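Long-range contact in Lmo0131 protein (PDB 4Q6J), which is of unknown function but, as an EAL-domain protein, probably hydrolyses cyclic di-GMP: residues W12-R17 and V42-A47. Numbering follows the deposited sequence. Where two conformers were deposited one is given.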
ATOM      1  N   TRP B  12     -23.152   0.478 -13.721  1.00 22.34           N
ATOM      2  CA  TRP B  12     -22.797   1.825 -14.127  1.00 21.42           C
ATOM      3  C   TRP B  12     -24.060   2.635 -14.379  1.00 17.42           C
ATOM      4  O   TRP B  12     -24.100   3.803 -14.081  1.00 23.12           O
ATOM      5  CB  TRP B  12     -21.859   1.793 -15.352  1.00 24.27           C
ATOM      6  CG  TRP B  12     -20.447   1.456 -14.987  1.00 25.12           C
ATOM      7  CD1 TRP B  12     -20.051   0.615 -14.018  1.00 23.91           C
ATOM      8  CD2 TRP B  12     -19.245   1.972 -15.584  1.00 35.58           C
ATOM      9  NE1 TRP B  12     -18.692   0.567 -13.952  1.00 22.45           N
ATOM     10  CE2 TRP B  12     -18.168   1.394 -14.903  1.00 29.01           C
ATOM     11  CE3 TRP B  12     -18.979   2.874 -16.619  1.00 39.31           C
ATOM     12  CZ2 TRP B  12     -16.848   1.669 -15.228  1.00 25.00           C
ATOM     13  CZ3 TRP B  12     -17.668   3.140 -16.935  1.00 40.41           C
ATOM     14  CH2 TRP B  12     -16.618   2.550 -16.235  1.00 27.14           C
ATOM     15  N   ASP B  13     -25.140   2.079 -14.916  0.51 19.16           N
ATOM     16  CA  ASP B  13     -26.353   2.855 -15.127  0.51 20.80           C
ATOM     17  C   ASP B  13     -27.042   3.191 -13.806  0.51 24.06           C
ATOM     18  O   ASP B  13     -27.664   4.243 -13.682  0.51 25.14           O
ATOM     19  CB  ASP B  13     -27.310   2.162 -16.085  0.51 23.27           C
ATOM     20  CG  ASP B  13     -28.217   3.148 -16.803  0.51 28.09           C
ATOM     21  OD1 ASP B  13     -27.972   4.375 -16.696  0.51 29.05           O
ATOM     22  OD2 ASP B  13     -29.163   2.700 -17.485  0.51 32.31           O
ATOM     23  N   ALA B  14     -26.920   2.317 -12.811  1.00 17.46           N
ATOM     24  CA  ALA B  14     -27.496   2.615 -11.503  1.00 19.20           C
ATOM     25  C   ALA B  14     -26.745   3.775 -10.827  1.00 15.00           C
ATOM     26  O   ALA B  14     -27.323   4.663 -10.254  1.00 19.27           O
ATOM     27  CB  ALA B  14     -27.497   1.390 -10.642  1.00 18.08           C
ATOM     28  N   ILE B  15     -25.435   3.759 -10.917  1.00 16.84           N
ATOM     29  CA  ILE B  15     -24.620   4.851 -10.422  1.00 16.41           C
ATOM     30  C   ILE B  15     -24.951   6.203 -11.104  1.00 22.25           C
ATOM     31  O   ILE B  15     -24.917   7.261 -10.477  1.00 19.64           O
ATOM     32  CB  ILE B  15     -23.164   4.503 -10.642  1.00 14.14           C
ATOM     33  CG1 ILE B  15     -22.711   3.481  -9.623  1.00 15.76           C
ATOM     34  CG2 ILE B  15     -22.319   5.700 -10.531  1.00 23.60           C
ATOM     35  CD1 ILE B  15     -21.442   2.867  -9.994  1.00 16.41           C
ATOM     36  N   ARG B  16     -25.277   6.165 -12.390  1.00 27.95           N
ATOM     37  CA  ARG B  16     -25.690   7.373 -13.123  1.00 22.52           C
ATOM     38  C   ARG B  16     -27.082   7.876 -12.729  1.00 26.23           C
ATOM     39  O   ARG B  16     -27.325   9.082 -12.690  1.00 30.84           O
ATOM     40  CB  ARG B  16     -25.623   7.142 -14.632  1.00 22.59           C
ATOM     41  CG  ARG B  16     -24.201   7.007 -15.130  1.00 38.79           C
ATOM     42  CD  ARG B  16     -24.018   7.590 -16.513  1.00 42.17           C
ATOM     43  NE  ARG B  16     -22.673   7.347 -17.024  1.00 37.31           N
ATOM     44  CZ  ARG B  16     -22.313   6.227 -17.630  1.00 35.73           C
ATOM     45  NH1 ARG B  16     -23.196   5.250 -17.782  1.00 48.81           N
ATOM     46  NH2 ARG B  16     -21.082   6.078 -18.080  1.00 30.74           N
ATOM     47  N   ARG B  17     -27.990   6.945 -12.442  1.00 27.51           N
ATOM     48  CA  ARG B  17     -29.283   7.294 -11.874  1.00 24.29           C
ATOM     49  C   ARG B  17     -29.173   7.804 -10.423  1.00 26.95           C
ATOM     50  O   ARG B  17     -30.180   8.184  -9.836  1.00 29.30           O
ATOM     51  CB  ARG B  17     -30.235   6.098 -11.911  1.00 27.24           C
ATOM     52  CG  ARG B  17     -30.473   5.498 -13.290  1.00 39.10           C
ATOM     53  CD  ARG B  17     -31.036   4.069 -13.170  1.00 47.52           C
ATOM     54  NE  ARG B  17     -30.905   3.248 -14.384  1.00 57.80           N
ATOM     55  CZ  ARG B  17     -30.520   1.969 -14.391  1.00 49.91           C
ATOM     56  NH1 ARG B  17     -30.215   1.357 -13.249  1.00 34.64           N
ATOM     57  NH2 ARG B  17     -30.436   1.299 -15.538  1.00 44.01           N
ATOM     58  N   VAL B  42     -24.199   2.612   2.955  1.00 14.54           N
ATOM     59  CA  VAL B  42     -24.728   2.835   1.610  1.00 12.82           C
ATOM     60  C   VAL B  42     -24.892   1.527   0.824  1.00 17.49           C
ATOM     61  O   VAL B  42     -24.112   0.589   0.977  1.00 14.62           O
ATOM     62  CB  VAL B  42     -23.882   3.845   0.794  1.00 14.08           C
ATOM     63  CG1 VAL B  42     -22.688   3.157   0.141  1.00 17.00           C
ATOM     64  CG2 VAL B  42     -24.735   4.555  -0.234  1.00 12.06           C
ATOM     65  N   ARG B  43     -25.940   1.476   0.007  1.00 11.71           N
ATOM     66  CA  ARG B  43     -26.202   0.371  -0.894  1.00 13.71           C
ATOM     67  C   ARG B  43     -26.478   0.961  -2.253  1.00 15.77           C
ATOM     68  O   ARG B  43     -26.894   2.113  -2.359  1.00 16.75           O
ATOM     69  CB  ARG B  43     -27.443  -0.411  -0.456  1.00 19.13           C
ATOM     70  CG  ARG B  43     -27.355  -1.054   0.907  1.00 16.33           C
ATOM     71  CD  ARG B  43     -26.075  -1.773   0.989  1.00 23.08           C
ATOM     72  NE  ARG B  43     -25.901  -2.624   2.150  1.00 18.13           N
ATOM     73  CZ  ARG B  43     -24.827  -2.586   2.920  1.00 17.23           C
ATOM     74  NH1 ARG B  43     -23.881  -1.707   2.655  1.00 15.62           N
ATOM     75  NH2 ARG B  43     -24.704  -3.417   3.958  1.00 17.48           N
ATOM     76  N   LEU B  44     -26.254   0.172  -3.295  1.00 16.22           N
ATOM     77  CA  LEU B  44     -26.613   0.596  -4.633  1.00 18.22           C
ATOM     78  C   LEU B  44     -27.735  -0.315  -5.077  1.00 33.03           C
ATOM     79  O   LEU B  44     -27.589  -1.536  -5.080  1.00 37.62           O
ATOM     80  CB  LEU B  44     -25.440   0.478  -5.605  1.00 17.19           C
ATOM     81  CG  LEU B  44     -25.716   0.872  -7.064  1.00 17.94           C
ATOM     82  CD1 LEU B  44     -25.866   2.371  -7.216  1.00 16.24           C
ATOM     83  CD2 LEU B  44     -24.636   0.330  -7.968  1.00 18.47           C
ATOM     84  N   LYS B  45     -28.868   0.269  -5.431  1.00 21.99           N
ATOM     85  CA  LYS B  45     -29.978  -0.518  -5.918  1.00 25.35           C
ATOM     86  C   LYS B  45     -29.880  -0.511  -7.426  1.00 26.44           C
ATOM     87  O   LYS B  45     -29.956   0.555  -8.030  1.00 21.56           O
ATOM     88  CB  LYS B  45     -31.321   0.077  -5.470  1.00 20.24           C
ATOM     89  CG  LYS B  45     -32.434  -0.953  -5.539  1.00 29.58           C
ATOM     90  CD  LYS B  45     -33.801  -0.337  -5.663  1.00 30.41           C
ATOM     91  CE  LYS B  45     -34.923  -1.280  -5.181  1.00 30.85           C
ATOM     92  NZ  LYS B  45     -35.132  -2.488  -6.019  1.00 31.02           N
ATOM     93  N   THR B  46     -29.703  -1.689  -8.026  1.00 25.80           N
ATOM     94  CA  THR B  46     -29.690  -1.819  -9.493  1.00 25.88           C
ATOM     95  C   THR B  46     -31.006  -2.393  -9.992  1.00 26.63           C
ATOM     96  O   THR B  46     -31.991  -2.440  -9.262  1.00 26.15           O
ATOM     97  CB  THR B  46     -28.575  -2.731  -9.977  1.00 24.65           C
ATOM     98  OG1 THR B  46     -28.967  -4.091  -9.759  1.00 22.54           O
ATOM     99  CG2 THR B  46     -27.250  -2.416  -9.248  1.00 21.62           C
ATOM    100  N   ALA B  47     -31.015  -2.839 -11.241  1.00 25.39           N
ATOM    101  CA  ALA B  47     -32.235  -3.339 -11.841  1.00 23.26           C
ATOM    102  C   ALA B  47     -32.645  -4.636 -11.177  1.00 35.05           C
ATOM    103  O   ALA B  47     -33.816  -4.863 -10.904  1.00 38.63           O
ATOM    104  CB  ALA B  47     -32.047  -3.544 -13.332  1.00 22.46           C
TER
HETATM  105  O   HOH W   1     -31.972   1.072 -10.456  1.00 21.15           O
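A14 and I15, near the C-terminal end of the first helix of this TIM-barrel EAL domain, pack on L44 near the end of strand 35-45 in a small, buried, apolar helix-on-strand contact. The axes of helix 12-16 and strand 42-45 pass 8.5 Å apart at 113°, and the two segments bury 192 Å² between them. Small size lets A14 come close: its CA lies 5.3 Å from the CA of T46. Its CB reaches the K45 carbonyl, 3.7 Å from O, and also touches CD1 of L44. With CG anti to the backbone N (chi1 179°), L44 extends toward the helix and straddles the A14-I15 step: CD1 lies closest to A14 and CD2 meets CG1 of I15 at 4.0 Å, each methyl also brushing the other residue. The I15 and L44 side chains cross roughly at a right angle. Beside L44, the methyl CG2 of T46 also touches CB of A14, while the T46 hydroxyl OG1 hydrogen-bonds the carboxylate of E10 one helical turn earlier and so ties the turn after the strand to the same helix. A water adds a polar link, donating to K45 O and weakly accepting from R17 NH1; the R17 guanidinium also forms a salt bridge with D13 (NH2 to OD2, 2.7 Å). Beyond the contact, I15 continues onto D59 and I60 of helix 53-62, and Y20 of the antiparallel neighbour strand 20-29 touches both I15 and L44.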